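Local coordinates for uncharacterized protein (Eubacterium rectale, PDB 5COZ), which is of unknown function but is probably an exported lipoprotein with a domain resembling the regulatory protein YycH, at residues 50-60 and 217-227; 70-80 and 103-111. One frame throughout, in Å; residues are numbered along the deposited sequence.

The two contacts lie at separate places on this single chain, their centres about 29 Å apart and their nearest atoms about 12 Å from each other, so they do not meet. In sequence, both segments of contact 2 fall between the two segments of contact 1: strand 58-66 is followed directly by helix 73-87, and strands 95-101 and 104-111 come next. Contact 1 ties the strand 58-66 region of the mixed seven-stranded sheet to the hairpin at the end of strand 211-220, which belongs to the antiparallel sheet. Contact 2 packs helix 73-87 on strand 104-111 of that same antiparallel sheet. One joins the two sheets, therefore, while the other covers part of one of them.

Contact 1 (50-60 and 217-227); sequences NIWDATSYYVK and FPDVYGIPYSR
Pro224 lies on the indole of Trp52, its CG 3.5 Å from the centroid of the five-membered ring and nearly on the ring normal, in a CH-pi contact. Asn50 CB sits over the opposite face, so the indole is sandwiched. Its six-membered ring leans obliquely on Phe217, with planes 61° apart and CZ3 3.5 Å from Phe217 CD2. At the far rim, Trp52 CZ2 meets one face of the Arg227 guanidinium, whose NH1 comes to the indole edge. With chi1 at -51°, Trp52 CG stands anti to the carbonyl carbon, which carries the ring over the proline.

Beside it Asp53 N donates to Gly222 O at 2.9 Å, joining the type II' turn 51-54 to the type I' turn 220-223 that closes a two-residue beta hairpin. A water within 2.6 Å of both Asp53 OD2 and Asp219 OD2 probably eases their repulsion; Asp53 OD2 also accepts from Glu185 N. Farther along, Val59 and Ile223 meet tip to tip, and Lys60 CD lies over the Tyr221 ring, 3.8 Å from its centroid.

Strand 295-311 backs the contact: Ser302 bonds Trp52 NE1, Glu300 and Glu304 form salt bridges with Arg227, and Tyr305 touches Val59 and Ile223.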
loop_
_atom_site.group_PDB
_atom_site.type_symbol
_atom_site.label_atom_id
_atom_site.label_comp_id
_atom_site.label_asym_id
_atom_site.label_seq_id
_atom_site.Cartn_x
_atom_site.Cartn_y
_atom_site.Cartn_z
ATOM N N ASN A 50 -9.170 8.845 4.230
ATOM C CA ASN A 50 -8.803 8.692 2.813
ATOM C C ASN A 50 -9.955 8.227 1.973
ATOM O O ASN A 50 -10.415 7.067 2.092
ATOM C CB ASN A 50 -7.667 7.684 2.680
ATOM C CG ASN A 50 -6.316 8.257 2.989
ATOM O OD1 ASN A 50 -6.007 9.382 2.575
ATOM N ND2 ASN A 50 -5.452 7.456 3.631
ATOM N N ILE A 51 -10.471 9.145 1.121
ATOM C CA ILE A 51 -11.512 8.779 0.152
ATOM C C ILE A 51 -10.919 8.868 -1.265
ATOM O O ILE A 51 -11.623 8.659 -2.253
ATOM C CB ILE A 51 -12.865 9.528 0.329
ATOM C CG1 ILE A 51 -12.730 11.063 0.316
ATOM C CG2 ILE A 51 -13.499 9.053 1.638
ATOM C CD1 ILE A 51 -12.673 11.676 -1.094
ATOM N N TRP A 52 -9.617 9.209 -1.352
ATOM C CA TRP A 52 -8.838 9.103 -2.591
ATOM C C TRP A 52 -9.503 9.934 -3.687
ATOM O O TRP A 52 -9.841 11.089 -3.420
ATOM C CB TRP A 52 -8.654 7.605 -2.948
ATOM C CG TRP A 52 -8.119 6.813 -1.782
ATOM C CD1 TRP A 52 -8.835 6.021 -0.924
ATOM C CD2 TRP A 52 -6.751 6.750 -1.342
ATOM N NE1 TRP A 52 -7.992 5.459 0.022
ATOM C CE2 TRP A 52 -6.711 5.906 -0.205
ATOM C CE3 TRP A 52 -5.568 7.394 -1.748
ATOM C CZ2 TRP A 52 -5.524 5.647 0.494
ATOM C CZ3 TRP A 52 -4.385 7.118 -1.071
ATOM C CH2 TRP A 52 -4.377 6.286 0.057
ATOM N N ASP A 53 -9.708 9.369 -4.890
ATOM C CA ASP A 53 -10.285 10.145 -5.974
ATOM C C ASP A 53 -11.752 9.778 -6.226
ATOM O O ASP A 53 -12.283 10.055 -7.309
ATOM C CB ASP A 53 -9.436 9.949 -7.246
ATOM C CG ASP A 53 -7.992 10.394 -7.073
ATOM O OD1 ASP A 53 -7.740 11.292 -6.250
ATOM O OD2 ASP A 53 -7.119 9.842 -7.752
ATOM N N ALA A 54 -12.448 9.243 -5.193
ATOM C CA ALA A 54 -13.865 8.923 -5.339
ATOM C C ALA A 54 -14.674 10.196 -5.586
ATOM O O ALA A 54 -14.419 11.207 -4.930
ATOM C CB ALA A 54 -14.361 8.247 -4.069
ATOM N N THR A 55 -15.603 10.159 -6.556
ATOM C CA THR A 55 -16.337 11.372 -6.904
ATOM C C THR A 55 -17.679 11.464 -6.199
ATOM O O THR A 55 -18.316 12.521 -6.237
ATOM C CB THR A 55 -16.545 11.475 -8.417
ATOM O OG1 THR A 55 -17.259 10.329 -8.860
ATOM C CG2 THR A 55 -15.234 11.603 -9.190
ATOM N N SER A 56 -18.114 10.375 -5.550
ATOM C CA SER A 56 -19.375 10.372 -4.831
ATOM C C SER A 56 -19.456 9.141 -3.974
ATOM O O SER A 56 -18.550 8.301 -3.999
ATOM C CB SER A 56 -20.562 10.431 -5.792
ATOM O OG SER A 56 -20.813 9.159 -6.350
ATOM N N TYR A 57 -20.565 9.017 -3.233
ATOM C CA TYR A 57 -20.796 7.823 -2.419
ATOM C C TYR A 57 -21.437 6.691 -3.235
ATOM O O TYR A 57 -21.662 5.607 -2.692
ATOM C CB TYR A 57 -21.675 8.153 -1.219
ATOM C CG TYR A 57 -21.028 9.026 -0.166
ATOM C CD1 TYR A 57 -20.030 8.528 0.669
ATOM C CD2 TYR A 57 -21.459 10.332 0.042
ATOM C CE1 TYR A 57 -19.498 9.302 1.709
ATOM C CE2 TYR A 57 -20.936 11.116 1.068
ATOM C CZ TYR A 57 -19.957 10.595 1.905
ATOM O OH TYR A 57 -19.479 11.342 2.960
ATOM N N TYR A 58 -21.755 6.918 -4.527
ATOM C CA TYR A 58 -22.322 5.854 -5.353
ATOM C C TYR A 58 -21.182 5.107 -6.004
ATOM O O TYR A 58 -20.429 5.693 -6.807
ATOM C CB TYR A 58 -23.250 6.447 -6.411
ATOM C CG TYR A 58 -24.587 6.804 -5.817
ATOM C CD1 TYR A 58 -24.771 8.001 -5.129
ATOM C CD2 TYR A 58 -25.660 5.922 -5.892
ATOM C CE1 TYR A 58 -26.008 8.333 -4.573
ATOM C CE2 TYR A 58 -26.900 6.241 -5.337
ATOM C CZ TYR A 58 -27.066 7.444 -4.676
ATOM O OH TYR A 58 -28.277 7.732 -4.097
ATOM N N VAL A 59 -20.993 3.844 -5.602
ATOM C CA VAL A 59 -19.817 3.067 -5.992
ATOM C C VAL A 59 -20.224 1.765 -6.623
ATOM O O VAL A 59 -21.135 1.068 -6.128
ATOM C CB VAL A 59 -18.923 2.812 -4.744
ATOM C CG1 VAL A 59 -17.690 1.963 -5.069
ATOM C CG2 VAL A 59 -18.490 4.128 -4.111
ATOM N N LYS A 60 -19.553 1.430 -7.723
ATOM C CA LYS A 60 -19.763 0.179 -8.424
ATOM C C LYS A 60 -19.065 -0.983 -7.757
ATOM O O LYS A 60 -17.974 -0.826 -7.225
ATOM C CB LYS A 60 -19.141 0.240 -9.838
ATOM C CG LYS A 60 -19.771 1.259 -10.754
ATOM C CD LYS A 60 -18.871 1.349 -12.009
ATOM C CE LYS A 60 -19.480 2.173 -13.102
ATOM N NZ LYS A 60 -20.605 1.431 -13.755
ATOM N N PHE A 217 -0.856 4.122 -5.378
ATOM C CA PHE A 217 -1.899 3.147 -5.193
ATOM C C PHE A 217 -2.727 2.903 -6.446
ATOM O O PHE A 217 -3.600 3.690 -6.780
ATOM C CB PHE A 217 -2.796 3.613 -4.023
ATOM C CG PHE A 217 -1.990 3.901 -2.774
ATOM C CD1 PHE A 217 -1.397 2.867 -2.056
ATOM C CD2 PHE A 217 -1.715 5.214 -2.392
ATOM C CE1 PHE A 217 -0.584 3.136 -0.954
ATOM C CE2 PHE A 217 -0.907 5.488 -1.280
ATOM C CZ PHE A 217 -0.362 4.447 -0.552
ATOM N N PRO A 218 -2.447 1.789 -7.146
ATOM C CA PRO A 218 -3.241 1.421 -8.342
ATOM C C PRO A 218 -4.728 1.448 -8.010
ATOM O O PRO A 218 -5.150 0.950 -6.953
ATOM C CB PRO A 218 -2.765 0.008 -8.653
ATOM C CG PRO A 218 -1.298 0.054 -8.215
ATOM C CD PRO A 218 -1.357 0.814 -6.903
ATOM N N ASP A 219 -5.524 2.071 -8.898
ATOM C CA ASP A 219 -6.920 2.239 -8.584
ATOM C C ASP A 219 -7.822 2.031 -9.785
ATOM O O ASP A 219 -7.357 1.833 -10.911
ATOM C CB ASP A 219 -7.122 3.672 -8.021
ATOM C CG ASP A 219 -6.957 4.856 -8.959
ATOM O OD1 ASP A 219 -6.269 4.716 -10.001
ATOM O OD2 ASP A 219 -7.476 5.948 -8.624
ATOM N N VAL A 220 -9.135 2.077 -9.528
ATOM C CA VAL A 220 -10.156 2.002 -10.570
ATOM C C VAL A 220 -11.328 2.822 -10.016
ATOM O O VAL A 220 -11.574 2.785 -8.805
ATOM C CB VAL A 220 -10.481 0.537 -10.983
ATOM C CG1 VAL A 220 -11.126 -0.263 -9.857
ATOM C CG2 VAL A 220 -11.339 0.495 -12.250
ATOM N N TYR A 221 -11.950 3.660 -10.853
ATOM C CA TYR A 221 -13.027 4.571 -10.410
ATOM C C TYR A 221 -12.561 5.431 -9.226
ATOM O O TYR A 221 -13.356 5.795 -8.344
ATOM C CB TYR A 221 -14.332 3.817 -10.110
ATOM C CG TYR A 221 -14.848 3.146 -11.361
ATOM C CD1 TYR A 221 -15.312 3.898 -12.436
ATOM C CD2 TYR A 221 -14.820 1.760 -11.491
ATOM C CE1 TYR A 221 -15.704 3.289 -13.629
ATOM C CE2 TYR A 221 -15.242 1.137 -12.661
ATOM C CZ TYR A 221 -15.680 1.904 -13.726
ATOM O OH TYR A 221 -16.066 1.294 -14.882
ATOM N N GLY A 222 -11.270 5.768 -9.234
ATOM C CA GLY A 222 -10.688 6.635 -8.212
ATOM C C GLY A 222 -10.434 6.011 -6.856
ATOM O O GLY A 222 -9.981 6.714 -5.960
ATOM N N ILE A 223 -10.692 4.707 -6.713
ATOM C CA ILE A 223 -10.594 4.012 -5.432
ATOM C C ILE A 223 -9.491 2.973 -5.542
ATOM O O ILE A 223 -9.496 2.165 -6.486
ATOM C CB ILE A 223 -11.974 3.402 -5.072
ATOM C CG1 ILE A 223 -12.993 4.539 -4.889
ATOM C CG2 ILE A 223 -11.847 2.537 -3.800
ATOM C CD1 ILE A 223 -14.457 4.046 -4.756
ATOM N N PRO A 224 -8.544 2.978 -4.594
ATOM C CA PRO A 224 -7.432 2.030 -4.694
ATOM C C PRO A 224 -7.825 0.611 -4.329
ATOM O O PRO A 224 -8.665 0.407 -3.434
ATOM C CB PRO A 224 -6.404 2.574 -3.689
ATOM C CG PRO A 224 -7.250 3.202 -2.604
ATOM C CD PRO A 224 -8.431 3.832 -3.394
ATOM N N TYR A 225 -7.158 -0.368 -4.949
ATOM C CA TYR A 225 -7.316 -1.729 -4.454
ATOM C C TYR A 225 -6.780 -1.777 -3.027
ATOM O O TYR A 225 -5.913 -0.976 -2.626
ATOM C CB TYR A 225 -6.587 -2.775 -5.327
ATOM C CG TYR A 225 -6.794 -2.595 -6.796
ATOM C CD1 TYR A 225 -8.043 -2.786 -7.371
ATOM C CD2 TYR A 225 -5.723 -2.291 -7.633
ATOM C CE1 TYR A 225 -8.247 -2.584 -8.747
ATOM C CE2 TYR A 225 -5.907 -2.095 -8.993
ATOM C CZ TYR A 225 -7.180 -2.206 -9.533
ATOM O OH TYR A 225 -7.323 -2.068 -10.881
ATOM N N SER A 226 -7.301 -2.713 -2.271
ATOM C CA SER A 226 -7.065 -2.835 -0.849
ATOM C C SER A 226 -5.587 -2.788 -0.441
ATOM O O SER A 226 -4.735 -3.473 -1.040
ATOM C CB SER A 226 -7.700 -4.136 -0.371
ATOM O OG SER A 226 -7.307 -4.467 0.947
ATOM N N ARG A 227 -5.321 -1.988 0.599
ATOM C CA ARG A 227 -4.014 -1.845 1.239
ATOM C C ARG A 227 -3.945 -2.689 2.513
ATOM O O ARG A 227 -3.018 -2.543 3.295
ATOM C CB ARG A 227 -3.735 -0.377 1.542
ATOM C CG ARG A 227 -3.525 0.422 0.249
ATOM C CD ARG A 227 -3.897 1.877 0.432
ATOM N NE ARG A 227 -3.074 2.612 1.393
ATOM C CZ ARG A 227 -3.544 3.205 2.498
ATOM N NH1 ARG A 227 -4.790 2.992 2.896
ATOM N NH2 ARG A 227 -2.755 3.988 3.228
HETATM O O HOH W 1 -7.497 8.316 -9.793
HETATM O O HOH W 2 -15.393 7.590 -8.082
#

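Contact 2 (70-80 and 103-111)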
loop_
_atom_site.group_PDB
_atom_site.type_symbol
_atom_site.label_atom_id
_atom_site.label_comp_id
_atom_site.label_asym_id
_atom_site.label_seq_id
_atom_site.Cartn_x
_atom_site.Cartn_y
_atom_site.Cartn_z
ATOM N N SER A 70 3.508 -12.147 -17.137
ATOM C CA SER A 70 4.490 -12.959 -17.846
ATOM C C SER A 70 3.929 -13.995 -18.833
ATOM O O SER A 70 4.728 -14.584 -19.575
ATOM C CB SER A 70 5.377 -13.672 -16.835
ATOM O OG SER A 70 4.576 -14.501 -16.015
ATOM N N GLU A 71 2.603 -14.231 -18.847
ATOM C CA GLU A 71 2.044 -15.286 -19.717
ATOM C C GLU A 71 2.203 -14.965 -21.211
ATOM O O GLU A 71 2.426 -15.875 -21.994
ATOM C CB GLU A 71 0.583 -15.590 -19.386
ATOM C CG GLU A 71 -0.440 -14.523 -19.756
ATOM C CD GLU A 71 -1.904 -14.849 -19.499
ATOM O OE1 GLU A 71 -2.203 -15.938 -18.956
ATOM O OE2 GLU A 71 -2.757 -13.992 -19.828
ATOM N N ASN A 72 2.085 -13.684 -21.587
ATOM C CA ASN A 72 2.245 -13.237 -22.959
ATOM C C ASN A 72 3.651 -12.679 -23.036
ATOM O O ASN A 72 3.937 -11.640 -22.426
ATOM C CB ASN A 72 1.163 -12.214 -23.283
ATOM C CG ASN A 72 1.217 -11.670 -24.684
ATOM O OD1 ASN A 72 2.245 -11.199 -25.162
ATOM N ND2 ASN A 72 0.082 -11.648 -25.344
ATOM N N LYS A 73 4.542 -13.394 -23.743
ATOM C CA LYS A 73 5.952 -13.021 -23.798
ATOM C C LYS A 73 6.170 -11.603 -24.341
ATOM O O LYS A 73 6.995 -10.890 -23.775
ATOM C CB LYS A 73 6.756 -14.044 -24.593
ATOM C CG LYS A 73 8.245 -13.905 -24.372
ATOM C CD LYS A 73 8.967 -14.960 -25.155
ATOM C CE LYS A 73 10.452 -14.814 -25.026
ATOM N NZ LYS A 73 11.096 -15.876 -25.833
ATOM N N ASP A 74 5.423 -11.179 -25.386
ATOM C CA ASP A 74 5.523 -9.815 -25.949
ATOM C C ASP A 74 5.229 -8.766 -24.887
ATOM O O ASP A 74 5.990 -7.798 -24.731
ATOM C CB ASP A 74 4.524 -9.591 -27.107
ATOM C CG ASP A 74 4.787 -10.339 -28.397
ATOM O OD1 ASP A 74 5.974 -10.595 -28.705
ATOM O OD2 ASP A 74 3.801 -10.592 -29.153
ATOM N N LYS A 75 4.080 -8.932 -24.188
ATOM C CA LYS A 75 3.666 -8.000 -23.146
ATOM C C LYS A 75 4.679 -7.959 -22.028
ATOM O O LYS A 75 4.929 -6.901 -21.448
ATOM C CB LYS A 75 2.303 -8.412 -22.555
ATOM C CG LYS A 75 1.112 -8.147 -23.451
ATOM C CD LYS A 75 -0.143 -8.613 -22.720
ATOM C CE LYS A 75 -1.398 -8.075 -23.332
ATOM N NZ LYS A 75 -2.605 -8.601 -22.637
ATOM N N CYS A 76 5.244 -9.142 -21.692
ATOM C CA CYS A 76 6.237 -9.242 -20.639
ATOM C C CYS A 76 7.465 -8.409 -20.997
ATOM O O CYS A 76 7.969 -7.637 -20.174
ATOM C CB CYS A 76 6.611 -10.699 -20.433
ATOM S SG CYS A 76 7.741 -10.931 -19.054
ATOM N N TYR A 77 7.970 -8.587 -22.228
ATOM C CA TYR A 77 9.159 -7.873 -22.655
ATOM C C TYR A 77 8.882 -6.381 -22.791
ATOM O O TYR A 77 9.790 -5.584 -22.530
ATOM C CB TYR A 77 9.719 -8.469 -23.960
ATOM C CG TYR A 77 10.587 -9.700 -23.748
ATOM C CD1 TYR A 77 10.128 -10.785 -22.991
ATOM C CD2 TYR A 77 11.836 -9.808 -24.354
ATOM C CE1 TYR A 77 10.905 -11.928 -22.820
ATOM C CE2 TYR A 77 12.609 -10.962 -24.220
ATOM C CZ TYR A 77 12.136 -12.017 -23.444
ATOM O OH TYR A 77 12.905 -13.149 -23.332
ATOM N N ASP A 78 7.649 -6.011 -23.166
ATOM C CA ASP A 78 7.292 -4.584 -23.211
ATOM C C ASP A 78 7.398 -3.969 -21.803
ATOM O O ASP A 78 7.920 -2.864 -21.660
ATOM C CB ASP A 78 5.876 -4.396 -23.776
ATOM C CG ASP A 78 5.768 -4.644 -25.272
ATOM O OD1 ASP A 78 6.815 -4.585 -25.969
ATOM O OD2 ASP A 78 4.633 -4.813 -25.757
ATOM N N LEU A 79 6.932 -4.705 -20.770
ATOM C CA LEU A 79 7.044 -4.229 -19.399
ATOM C C LEU A 79 8.541 -4.165 -18.999
ATOM O O LEU A 79 9.000 -3.181 -18.393
ATOM C CB LEU A 79 6.255 -5.148 -18.481
ATOM C CG LEU A 79 6.351 -4.811 -16.978
ATOM C CD1 LEU A 79 5.932 -3.354 -16.701
ATOM C CD2 LEU A 79 5.518 -5.819 -16.155
HETATM N N MSE A 80 9.323 -5.193 -19.376
HETATM C CA MSE A 80 10.740 -5.215 -19.114
HETATM C C MSE A 80 11.417 -3.931 -19.655
HETATM O O MSE A 80 12.247 -3.354 -18.962
HETATM C CB MSE A 80 11.405 -6.494 -19.706
HETATM C CG MSE A 80 12.942 -6.503 -19.554
HETATM SE SE MSE A 80 13.891 -5.571 -21.001
HETATM C CE MSE A 80 13.351 -6.786 -22.485
ATOM N N GLY A 103 2.771 -23.614 -13.894
ATOM C CA GLY A 103 2.053 -22.860 -14.916
ATOM C C GLY A 103 2.349 -21.371 -14.944
ATOM O O GLY A 103 1.812 -20.665 -15.801
ATOM N N ASN A 104 3.198 -20.877 -14.022
ATOM C CA ASN A 104 3.581 -19.464 -13.985
ATOM C C ASN A 104 4.936 -19.278 -14.647
ATOM O O ASN A 104 5.861 -20.023 -14.339
ATOM C CB ASN A 104 3.634 -18.939 -12.543
ATOM C CG ASN A 104 2.332 -19.048 -11.772
ATOM O OD1 ASN A 104 2.314 -19.460 -10.607
ATOM N ND2 ASN A 104 1.218 -18.667 -12.388
ATOM N N GLU A 105 5.062 -18.279 -15.524
ATOM C CA GLU A 105 6.325 -17.966 -16.200
ATOM C C GLU A 105 7.092 -16.918 -15.406
ATOM O O GLU A 105 6.496 -15.985 -14.888
ATOM C CB GLU A 105 6.112 -17.467 -17.650
ATOM C CG GLU A 105 5.268 -18.373 -18.542
ATOM C CD GLU A 105 5.702 -19.828 -18.560
ATOM O OE1 GLU A 105 6.920 -20.078 -18.694
ATOM O OE2 GLU A 105 4.834 -20.715 -18.384
ATOM N N ILE A 106 8.395 -17.108 -15.267
ATOM C CA ILE A 106 9.261 -16.175 -14.537
ATOM C C ILE A 106 10.398 -15.762 -15.456
ATOM O O ILE A 106 11.110 -16.626 -15.974
ATOM C CB ILE A 106 9.805 -16.870 -13.251
ATOM C CG1 ILE A 106 8.652 -17.335 -12.328
ATOM C CG2 ILE A 106 10.834 -15.986 -12.496
ATOM C CD1 ILE A 106 9.016 -18.521 -11.428
ATOM N N TYR A 107 10.540 -14.450 -15.691
ATOM C CA TYR A 107 11.605 -13.922 -16.537
ATOM C C TYR A 107 12.514 -13.050 -15.738
ATOM O O TYR A 107 12.039 -12.198 -14.978
ATOM C CB TYR A 107 11.047 -13.110 -17.700
ATOM C CG TYR A 107 10.343 -13.940 -18.730
ATOM C CD1 TYR A 107 11.035 -14.476 -19.812
ATOM C CD2 TYR A 107 8.976 -14.193 -18.634
ATOM C CE1 TYR A 107 10.381 -15.213 -20.789
ATOM C CE2 TYR A 107 8.307 -14.934 -19.608
ATOM C CZ TYR A 107 9.019 -15.450 -20.678
ATOM O OH TYR A 107 8.375 -16.183 -21.649
ATOM N N LEU A 108 13.813 -13.221 -15.938
ATOM C CA LEU A 108 14.825 -12.434 -15.251
ATOM C C LEU A 108 15.790 -11.819 -16.216
ATOM O O LEU A 108 16.184 -12.460 -17.198
ATOM C CB LEU A 108 15.635 -13.307 -14.259
ATOM C CG LEU A 108 14.818 -14.192 -13.290
ATOM C CD1 LEU A 108 15.739 -14.982 -12.388
ATOM C CD2 LEU A 108 13.916 -13.370 -12.403
ATOM N N TRP A 109 16.252 -10.606 -15.900
ATOM C CA TRP A 109 17.321 -9.924 -16.640
ATOM C C TRP A 109 18.307 -9.426 -15.615
ATOM O O TRP A 109 17.925 -8.679 -14.714
ATOM C CB TRP A 109 16.803 -8.759 -17.500
ATOM C CG TRP A 109 15.975 -9.199 -18.653
ATOM C CD1 TRP A 109 16.396 -9.389 -19.940
ATOM C CD2 TRP A 109 14.585 -9.510 -18.633
ATOM N NE1 TRP A 109 15.348 -9.799 -20.724
ATOM C CE2 TRP A 109 14.211 -9.835 -19.959
ATOM C CE3 TRP A 109 13.586 -9.470 -17.633
ATOM C CZ2 TRP A 109 12.891 -10.150 -20.309
ATOM C CZ3 TRP A 109 12.274 -9.757 -17.988
ATOM C CH2 TRP A 109 11.948 -10.135 -19.303
ATOM N N ASP A 110 19.558 -9.850 -15.723
ATOM C CA ASP A 110 20.548 -9.467 -14.734
ATOM C C ASP A 110 21.779 -8.871 -15.365
ATOM O O ASP A 110 22.293 -9.393 -16.357
ATOM C CB ASP A 110 20.951 -10.732 -13.940
ATOM C CG ASP A 110 19.853 -11.217 -13.022
ATOM O OD1 ASP A 110 19.690 -10.625 -11.941
ATOM O OD2 ASP A 110 19.115 -12.148 -13.417
ATOM N N ASN A 111 22.263 -7.778 -14.782
ATOM C CA ASN A 111 23.547 -7.215 -15.174
ATOM C C ASN A 111 24.482 -7.669 -14.078
ATOM O O ASN A 111 24.423 -7.167 -12.956
ATOM C CB ASN A 111 23.483 -5.702 -15.356
ATOM C CG ASN A 111 24.797 -5.112 -15.811
ATOM O OD1 ASN A 111 25.856 -5.717 -15.673
ATOM N ND2 ASN A 111 24.752 -3.899 -16.320
HETATM O O HOH W 3 2.755 -16.706 -16.159
HETATM O O HOH W 4 5.720 -16.247 -21.570
#
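Ser70 OG donates to Glu105 O at 2.7 Å, pinning the loop before the helix to the start of strand 104-111. Its chi1 of 60° sets OG between the backbone N and the carbonyl carbon; a water that donates to this oxygen also accepts from Glu105 N. A second water joins Ser70 O to Tyr107 OH, lying in the plane of the tyrosine ring at its edge.

With chi1 at -175° the Cys76 thiol swings toward the strand and meets the Tyr107 ring obliquely, SG 3.5 Å from CD2, in a sulfur-aromatic contact. Lys73 runs extended across the hydroxyl end of the ring, CG 3.6 Å from Tyr107 OH.

Helix 73-87, N-capped by Asn72, packs on one face of the antiparallel sheet. Its 73-80 part runs at 33° to strand 104-111; Tyr107 and Trp109 face it, while Glu105 lies under the loop at Ser70. Tyr77 completes an aromatic cluster: Trp109 directs its edge at the Tyr77 face, CZ2 3.6 Å above the ring centre, while the Tyr77 edge makes an offset edge-to-face contact with Tyr107.

Selenomethionine Met80, bent at chi2 and chi3, lays CG 3.4 Å from the centroid of the Trp109 six-membered ring and SE over the five-membered one. A leucine in place of Trp109 would probably leave Met80 without its aromatic platform and the Tyr77 face without an edge to meet. Ile120 of strand 116-120 touches both Cys76 and Met80.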